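Local coordinates for Lmo1499 protein (Listeria monocytogenes, PDB 4IIW) that probably acts as a membrane-bound lytic transglycosylase that cleaves nascent peptidoglycan strands endolytically and so ends their elongation, at residues Met142-Val148 against Lys169-Glu173; Glu173-Pro178 against Pro296-Asp302. All blocks are in the same frame, centred on the assembly; numbering follows the deposited sequence.

Interaction 1 (Met142-Val148 against Lys169-Glu173); sequences MDDPEFV and KHPLE
Asp143 and His170 make the polar half of this contact, while Leu172 and Pro171 make its apolar half against Phe147 and Val148. The CG of Asp143 stands beside its backbone N and anti to the carbonyl carbon (chi1 -71°), a setting from which the carboxylate reaches across to the imidazole. There His170 ND1 donates to Asp143 OD2 over 2.5 Å, and the bond is nearly straight at 170°. OD2 lies at the edge of the ring and in its plane, and it accepts the bond on its syn lone pair, the side of OD1. The two planes are nonetheless turned 46° apart, so the carboxylate meets the imidazole edge with a twist. Lys169 CB lies over one ring face, toward its rim, while the far end of that lysine runs off to the carbonyl of Ala265.

On the apolar side Leu172 does most of the touching through one methyl. CD1 approaches Met142 O at 3.6 Å, and it also sits at the edge of the Phe147 ring, 4.0 Å from CE2. Leu172 and Phe147 cross at about a right angle, as do Val148 and Pro171, where CG1 of the valine lies 4.1 Å from CB of the proline. Phe147 also rests on Ile194 and Thr195 of helix 190-204.

Both partners are bends. Asp144 is the N-cap of helix 145-154, its OD2 accepting from Phe147 N at 3.0 Å, and Asp143 and Val148, on either side of this cap in sequence, do the touching. Across the contact, residues His170 to Glu173 form a type I beta turn closed by Glu173 N to His170 O. A beta turn thus docks where one helix gives way to the next, N-capped one, and a His-carboxylate hydrogen bond joins the two.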
loop_
_atom_site.group_PDB
_atom_site.type_symbol
_atom_site.label_atom_id
_atom_site.label_comp_id
_atom_site.label_asym_id
_atom_site.label_seq_id
_atom_site.Cartn_x
_atom_site.Cartn_y
_atom_site.Cartn_z
HETATM N N MSE B 142 42.135 -25.416 15.346
HETATM C CA MSE B 142 43.058 -24.715 16.218
HETATM C C MSE B 142 43.511 -25.585 17.372
HETATM O O MSE B 142 44.699 -25.651 17.656
HETATM C CB MSE B 142 42.426 -23.405 16.749
HETATM C CG MSE B 142 42.426 -22.269 15.723
HETATM SE SE MSE B 142 41.289 -20.738 16.121
HETATM C CE MSE B 142 41.939 -19.532 14.728
ATOM N N ASP B 143 42.557 -26.251 18.020
ATOM C CA ASP B 143 42.831 -27.086 19.202
ATOM C C ASP B 143 43.008 -28.574 18.887
ATOM O O ASP B 143 43.152 -29.380 19.807
ATOM C CB ASP B 143 41.722 -26.898 20.278
ATOM C CG ASP B 143 41.777 -25.507 20.984
ATOM O OD1 ASP B 143 42.372 -24.547 20.435
ATOM O OD2 ASP B 143 41.212 -25.377 22.095
ATOM N N ASP B 144 43.015 -28.948 17.610
ATOM C CA ASP B 144 43.174 -30.365 17.244
ATOM C C ASP B 144 44.574 -30.907 17.641
ATOM O O ASP B 144 45.599 -30.406 17.180
ATOM C CB ASP B 144 42.938 -30.560 15.743
ATOM C CG ASP B 144 43.065 -32.011 15.312
ATOM O OD1 ASP B 144 42.225 -32.839 15.717
ATOM O OD2 ASP B 144 43.999 -32.323 14.536
ATOM N N PRO B 145 44.617 -31.924 18.510
ATOM C CA PRO B 145 45.901 -32.489 18.931
ATOM C C PRO B 145 46.870 -32.761 17.775
ATOM O O PRO B 145 48.051 -32.409 17.882
ATOM C CB PRO B 145 45.496 -33.798 19.628
ATOM C CG PRO B 145 44.159 -33.539 20.160
ATOM C CD PRO B 145 43.485 -32.574 19.195
ATOM N N GLU B 146 46.388 -33.379 16.690
ATOM C CA GLU B 146 47.250 -33.655 15.528
ATOM C C GLU B 146 47.684 -32.361 14.818
ATOM O O GLU B 146 48.811 -32.258 14.343
ATOM C CB GLU B 146 46.598 -34.589 14.506
ATOM C CG GLU B 146 46.464 -36.061 14.920
ATOM C CD GLU B 146 45.298 -36.329 15.845
ATOM O OE1 GLU B 146 44.240 -35.653 15.713
ATOM O OE2 GLU B 146 45.428 -37.245 16.696
ATOM N N PHE B 147 46.803 -31.376 14.718
ATOM C CA PHE B 147 47.222 -30.146 14.084
ATOM C C PHE B 147 48.290 -29.466 14.935
ATOM O O PHE B 147 49.291 -28.986 14.401
ATOM C CB PHE B 147 46.074 -29.177 13.814
ATOM C CG PHE B 147 46.534 -27.908 13.151
ATOM C CD1 PHE B 147 46.953 -27.918 11.831
ATOM C CD2 PHE B 147 46.617 -26.726 13.858
ATOM C CE1 PHE B 147 47.432 -26.750 11.208
ATOM C CE2 PHE B 147 47.096 -25.556 13.247
ATOM C CZ PHE B 147 47.501 -25.577 11.917
ATOM N N VAL B 148 48.086 -29.446 16.254
ATOM C CA VAL B 148 49.029 -28.805 17.164
ATOM C C VAL B 148 50.371 -29.538 17.135
ATOM O O VAL B 148 51.432 -28.910 17.108
ATOM C CB VAL B 148 48.462 -28.717 18.599
ATOM C CG1 VAL B 148 49.492 -28.148 19.557
ATOM C CG2 VAL B 148 47.179 -27.860 18.619
ATOM N N LYS B 169 44.112 -23.436 28.163
ATOM C CA LYS B 169 42.800 -23.583 27.520
ATOM C C LYS B 169 42.931 -23.927 26.037
ATOM O O LYS B 169 42.345 -24.900 25.573
ATOM C CB LYS B 169 41.972 -22.314 27.611
ATOM C CG LYS B 169 41.151 -22.140 28.841
ATOM C CD LYS B 169 40.130 -21.039 28.541
ATOM C CE LYS B 169 39.021 -20.945 29.540
ATOM N NZ LYS B 169 38.059 -19.928 29.036
ATOM N N HIS B 170 43.676 -23.104 25.295
ATOM C CA HIS B 170 43.853 -23.306 23.855
ATOM C C HIS B 170 45.336 -23.253 23.487
ATOM O O HIS B 170 45.926 -22.195 23.409
ATOM C CB HIS B 170 43.066 -22.252 23.075
ATOM C CG HIS B 170 41.626 -22.155 23.478
ATOM N ND1 HIS B 170 40.738 -23.199 23.317
ATOM C CD2 HIS B 170 40.915 -21.132 24.007
ATOM C CE1 HIS B 170 39.547 -22.830 23.751
ATOM N NE2 HIS B 170 39.625 -21.578 24.170
ATOM N N PRO B 171 45.929 -24.406 23.221
ATOM C CA PRO B 171 47.362 -24.502 22.980
ATOM C C PRO B 171 48.032 -23.383 22.161
ATOM O O PRO B 171 49.087 -22.913 22.560
ATOM C CB PRO B 171 47.489 -25.840 22.271
ATOM C CG PRO B 171 46.381 -26.640 22.843
ATOM C CD PRO B 171 45.256 -25.695 22.992
ATOM N N LEU B 172 47.424 -22.957 21.055
ATOM C CA LEU B 172 48.047 -21.950 20.176
ATOM C C LEU B 172 47.660 -20.512 20.504
ATOM O O LEU B 172 47.986 -19.575 19.757
ATOM C CB LEU B 172 47.754 -22.275 18.701
ATOM C CG LEU B 172 48.281 -23.644 18.226
ATOM C CD1 LEU B 172 47.775 -23.975 16.833
ATOM C CD2 LEU B 172 49.798 -23.699 18.234
ATOM N N GLU B 173 46.983 -20.309 21.623
ATOM C CA GLU B 173 46.608 -18.952 22.008
ATOM C C GLU B 173 47.899 -18.155 22.061
ATOM O O GLU B 173 48.844 -18.555 22.715
ATOM C CB GLU B 173 45.901 -18.942 23.365
ATOM C CG GLU B 173 45.244 -17.625 23.689
ATOM C CD GLU B 173 43.964 -17.381 22.889
ATOM O OE1 GLU B 173 42.944 -18.070 23.136
ATOM O OE2 GLU B 173 43.965 -16.469 22.038
#

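Interaction 2 (Glu173-Pro178 against Pro296-Asp302)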
loop_
_atom_site.group_PDB
_atom_site.type_symbol
_atom_site.label_atom_id
_atom_site.label_comp_id
_atom_site.label_asym_id
_atom_site.label_seq_id
_atom_site.Cartn_x
_atom_site.Cartn_y
_atom_site.Cartn_z
ATOM N N GLU B 173 46.983 -20.309 21.623
ATOM C CA GLU B 173 46.608 -18.952 22.008
ATOM C C GLU B 173 47.899 -18.155 22.061
ATOM O O GLU B 173 48.844 -18.555 22.715
ATOM C CB GLU B 173 45.901 -18.942 23.365
ATOM C CG GLU B 173 45.244 -17.625 23.689
ATOM C CD GLU B 173 43.964 -17.381 22.889
ATOM O OE1 GLU B 173 42.944 -18.070 23.136
ATOM O OE2 GLU B 173 43.965 -16.469 22.038
ATOM N N GLY B 174 47.956 -17.068 21.317
ATOM C CA GLY B 174 49.133 -16.191 21.283
ATOM C C GLY B 174 50.144 -16.473 20.186
ATOM O O GLY B 174 51.033 -15.657 19.928
ATOM N N TYR B 175 50.006 -17.616 19.520
ATOM C CA TYR B 175 50.961 -18.027 18.480
ATOM C C TYR B 175 50.580 -17.680 17.033
ATOM O O TYR B 175 51.327 -17.953 16.113
ATOM C CB TYR B 175 51.253 -19.510 18.627
ATOM C CG TYR B 175 52.066 -19.833 19.846
ATOM C CD1 TYR B 175 51.466 -20.016 21.091
ATOM C CD2 TYR B 175 53.440 -19.969 19.761
ATOM C CE1 TYR B 175 52.230 -20.327 22.218
ATOM C CE2 TYR B 175 54.209 -20.278 20.884
ATOM C CZ TYR B 175 53.604 -20.462 22.104
ATOM O OH TYR B 175 54.398 -20.773 23.200
ATOM N N LEU B 176 49.427 -17.058 16.840
ATOM C CA LEU B 176 48.998 -16.599 15.510
ATOM C C LEU B 176 49.291 -15.092 15.424
ATOM O O LEU B 176 48.593 -14.276 16.012
ATOM C CB LEU B 176 47.520 -16.912 15.299
ATOM C CG LEU B 176 47.194 -18.401 15.090
ATOM C CD1 LEU B 176 47.806 -19.283 16.132
ATOM C CD2 LEU B 176 45.688 -18.590 15.033
ATOM N N TYR B 177 50.332 -14.738 14.677
ATOM C CA TYR B 177 50.826 -13.358 14.604
ATOM C C TYR B 177 49.841 -12.373 13.984
ATOM O O TYR B 177 49.128 -12.716 13.034
ATOM C CB TYR B 177 52.142 -13.347 13.800
ATOM C CG TYR B 177 52.990 -12.104 13.962
ATOM C CD1 TYR B 177 53.768 -11.912 15.110
ATOM C CD2 TYR B 177 53.048 -11.123 12.961
ATOM C CE1 TYR B 177 54.554 -10.765 15.276
ATOM C CE2 TYR B 177 53.852 -9.969 13.120
ATOM C CZ TYR B 177 54.593 -9.806 14.277
ATOM O OH TYR B 177 55.367 -8.685 14.449
ATOM N N PRO B 178 49.793 -11.140 14.522
ATOM C CA PRO B 178 48.953 -10.123 13.934
ATOM C C PRO B 178 49.637 -9.480 12.717
ATOM O O PRO B 178 50.714 -8.931 12.833
ATOM C CB PRO B 178 48.760 -9.113 15.068
ATOM C CG PRO B 178 49.898 -9.285 15.955
ATOM C CD PRO B 178 50.461 -10.658 15.745
ATOM N N PRO B 296 49.623 -17.383 27.027
ATOM C CA PRO B 296 49.157 -16.067 26.619
ATOM C C PRO B 296 47.647 -16.000 26.568
ATOM O O PRO B 296 46.994 -17.049 26.445
ATOM C CB PRO B 296 49.707 -15.934 25.190
ATOM C CG PRO B 296 50.865 -16.857 25.150
ATOM C CD PRO B 296 50.532 -17.979 26.034
ATOM N N ILE B 297 47.106 -14.781 26.637
ATOM C CA ILE B 297 45.658 -14.557 26.545
ATOM C C ILE B 297 45.259 -13.857 25.232
ATOM O O ILE B 297 44.095 -13.490 25.033
ATOM C CB ILE B 297 45.131 -13.746 27.729
ATOM C CG1 ILE B 297 45.770 -12.351 27.763
ATOM C CG2 ILE B 297 45.391 -14.504 29.013
ATOM C CD1 ILE B 297 45.089 -11.377 28.761
ATOM N N SER B 298 46.236 -13.665 24.348
ATOM C CA SER B 298 46.006 -13.032 23.055
ATOM C C SER B 298 47.336 -12.961 22.329
ATOM O O SER B 298 48.340 -13.408 22.863
ATOM C CB SER B 298 45.478 -11.604 23.233
ATOM O OG SER B 298 46.500 -10.778 23.754
ATOM N N ASN B 299 47.342 -12.408 21.117
ATOM C CA ASN B 299 48.598 -12.177 20.402
ATOM C C ASN B 299 49.091 -10.767 20.767
ATOM O O ASN B 299 48.385 -10.035 21.445
ATOM C CB ASN B 299 48.465 -12.395 18.891
ATOM C CG ASN B 299 47.417 -11.526 18.259
ATOM O OD1 ASN B 299 46.875 -10.604 18.884
ATOM N ND2 ASN B 299 47.127 -11.807 17.002
ATOM N N SER B 300 50.289 -10.399 20.324
ATOM C CA SER B 300 50.902 -9.130 20.711
ATOM C C SER B 300 51.614 -8.425 19.580
ATOM O O SER B 300 52.108 -9.063 18.657
ATOM C CB SER B 300 51.949 -9.388 21.800
ATOM O OG SER B 300 51.395 -10.016 22.940
ATOM N N GLY B 301 51.672 -7.095 19.683
ATOM C CA GLY B 301 52.371 -6.236 18.715
ATOM C C GLY B 301 53.821 -6.107 19.144
ATOM O O GLY B 301 54.173 -6.487 20.252
ATOM N N ASP B 302 54.676 -5.582 18.276
ATOM C CA ASP B 302 56.089 -5.446 18.623
ATOM C C ASP B 302 56.274 -4.603 19.860
ATOM O O ASP B 302 57.146 -4.879 20.694
ATOM C CB ASP B 302 56.874 -4.856 17.469
ATOM C CG ASP B 302 57.138 -5.866 16.388
ATOM O OD1 ASP B 302 57.825 -6.873 16.679
ATOM O OD2 ASP B 302 56.678 -5.647 15.245
HETATM O O HOH W 1 51.926 -12.387 19.392
#
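With chi1 at 58°, CG of Asn299 sits between its own backbone N and carbonyl carbon, and a chi2 of only 10° turns the amide so that ND2 reaches the loop of residues 173-178. ND2 donates to Leu176 O at 3.0 Å, with the acceptor in the amide plane and the bond almost in line with the carbonyl. OD1 accepts from Tyr117 N, so both ends of the amide are used. Pro178 slides past this side chain in the opposite direction, its CB 3.7 Å from ND2. Here two irregular loops are held together close to the presumed active site: the Ile297 side chain lies about 7 Å from that of Glu232, predicted to be important for catalysis, and Gly301 occupies the N-cap position of helix 302-309. The backbones come nearest at Gly174, whose CA is 4.1 Å from Asn299 CA and makes a CA-H...O contact of 3.3 Å with Ser298 O. A water accepts from Ser300 N at 2.7 Å and donates weakly to Gly174 O. CG of Glu173 lies against Pro296 O, 3.3 Å away, while the carboxylate is taken up by Tyr264 and the backbone N of Leu119.

How the interactions relate
Glu173 belongs to both interactions: it ends the beta turn of interaction 1 and starts the loop of interaction 2, and the centres of the two contacts lie about 14 Å apart. CE of Met142, a selenomethionine here, packs on Leu176 CD2 at 3.9 Å, joining the two directly. Interaction 2 is buried, its centre about 9 Å from that of the chain, and ties together loops more than a hundred residues apart. Interaction 1 is only partly buried, its centre about 17 Å from that of the chain, and local in sequence. The chemistry differs too: the outer contact combines a carboxylate-imidazole bond with methyl and ring packing, whereas the inner one relies on an amide, backbone carbonyls and a water.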